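Local coordinates for AGR_L_2016p (Agrobacterium tumefaciens, PDB 2GVH), which probably hydrolyses the thioester bond of acyl-CoA substrates, as a thioesterase with two hotdog domains in one chain, at residues F212-A215 / I216-G219. Sequence-based numbering, arbitrary orientation.
Sequences FARA and IEIG
The ends of Arg-214 and Glu-217, three residues apart on an extended connection, approach each other beside the intervening Ala-215 and Ile-216. They form a long salt bridge, with NH2 of Arg-214 4.0 Å from OE2 of Glu-217. The carboxylate oxygen stands well out of the guanidinium plane and the two flat groups are turned 49° apart; no N-H is directed at the oxygen, and the attraction is one of charge alone. Arg-214 is steered there by two torsions: CG sits between the backbone N and the carbonyl carbon (chi1 75°), and a bend at chi3 (-83°) brings the guanidinium alongside the chain, near the Glu-217 carboxylate. The glutamate, extended beyond CG, meets the arginine chain at about a right angle. Next to this surface pair the guanidinium also comes close to the backbone: NH1 of Arg-214 lies 2.8 Å from O of Ala-215, but at an angle too poor for a hydrogen bond. Ile-216 is the buried member; its CB points away from 212-215, yet still lies 3.7 Å from C of Ala-215. Glu-220 is a second acidic neighbour, accepting a hydrogen bond from the backbone N of Glu-217 and forming a long, weak ion pair with NH2 of Arg-214 through OE2. Residues 212-219 lie in the connection between strand 202-211 and strand 220-231 of the second hotdog domain. Ile-216 packs against Ala-182 of helix 179-198, Leu-242 of strand 235-246 and Thr-255 of strand 252-264, while Phe-212 touches the same helix and makes backbone hydrogen bonds to the second subunit.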
loop_
_atom_site.group_PDB
_atom_site.type_symbol
_atom_site.label_atom_id
_atom_site.label_comp_id
_atom_site.label_asym_id
_atom_site.label_seq_id
_atom_site.Cartn_x
_atom_site.Cartn_y
_atom_site.Cartn_z
ATOM N N PHE B 212 9.939 22.768 -5.906
ATOM C CA PHE B 212 10.569 21.566 -6.426
ATOM C C PHE B 212 11.452 21.906 -7.588
ATOM O O PHE B 212 10.982 22.521 -8.525
ATOM C CB PHE B 212 9.525 20.566 -6.887
ATOM C CG PHE B 212 8.843 19.875 -5.783
ATOM C CD1 PHE B 212 9.407 18.750 -5.212
ATOM C CD2 PHE B 212 7.607 20.328 -5.308
ATOM C CE1 PHE B 212 8.745 18.086 -4.169
ATOM C CE2 PHE B 212 6.961 19.678 -4.279
ATOM C CZ PHE B 212 7.531 18.565 -3.700
ATOM N N ALA B 213 12.715 21.485 -7.546
ATOM C CA ALA B 213 13.664 21.848 -8.629
ATOM C C ALA B 213 13.549 20.915 -9.815
ATOM O O ALA B 213 13.614 21.353 -10.938
ATOM C CB ALA B 213 15.107 21.909 -8.134
ATOM N N ARG B 214 13.386 19.624 -9.569
ATOM C CA ARG B 214 13.109 18.677 -10.647
ATOM C C ARG B 214 12.128 17.624 -10.152
ATOM O O ARG B 214 11.845 17.555 -8.972
ATOM C CB ARG B 214 14.403 18.057 -11.229
ATOM C CG ARG B 214 15.073 17.018 -10.374
ATOM C CD ARG B 214 16.384 16.475 -11.013
ATOM N NE ARG B 214 16.227 15.412 -12.021
ATOM C CZ ARG B 214 15.736 14.191 -11.781
ATOM N NH1 ARG B 214 15.308 13.846 -10.560
ATOM N NH2 ARG B 214 15.650 13.312 -12.777
ATOM N N ALA B 215 11.589 16.836 -11.070
ATOM C CA ALA B 215 10.664 15.781 -10.721
ATOM C C ALA B 215 11.474 14.523 -10.452
ATOM O O ALA B 215 12.548 14.314 -11.056
ATOM C CB ALA B 215 9.658 15.568 -11.834
ATOM N N ILE B 216 10.955 13.715 -9.529
ATOM C CA ILE B 216 11.579 12.460 -9.100
ATOM C C ILE B 216 10.990 11.300 -9.878
ATOM O O ILE B 216 9.773 11.187 -9.970
ATOM C CB ILE B 216 11.334 12.217 -7.582
ATOM C CG1 ILE B 216 12.047 13.300 -6.787
ATOM C CG2 ILE B 216 11.852 10.842 -7.141
ATOM C CD1 ILE B 216 11.466 13.526 -5.454
ATOM N N GLU B 217 11.867 10.434 -10.396
ATOM C CA GLU B 217 11.453 9.294 -11.198
ATOM C C GLU B 217 11.430 7.936 -10.498
ATOM O O GLU B 217 12.092 7.715 -9.494
ATOM C CB GLU B 217 12.270 9.239 -12.480
ATOM C CG GLU B 217 11.643 10.122 -13.553
ATOM C CD GLU B 217 12.644 10.697 -14.509
ATOM O OE1 GLU B 217 13.511 9.927 -14.993
ATOM O OE2 GLU B 217 12.545 11.915 -14.788
ATOM N N ILE B 218 10.624 7.040 -11.052
ATOM C CA ILE B 218 10.356 5.712 -10.507
ATOM C C ILE B 218 11.604 4.845 -10.200
ATOM O O ILE B 218 11.642 4.160 -9.165
ATOM C CB ILE B 218 9.311 4.957 -11.418
ATOM C CG1 ILE B 218 8.792 3.676 -10.766
ATOM C CG2 ILE B 218 9.879 4.691 -12.825
ATOM C CD1 ILE B 218 8.160 3.891 -9.464
ATOM N N GLY B 219 12.621 4.884 -11.060
ATOM C CA GLY B 219 13.840 4.087 -10.828
ATOM C C GLY B 219 14.845 4.705 -9.855
ATOM O O GLY B 219 16.072 4.442 -9.939
#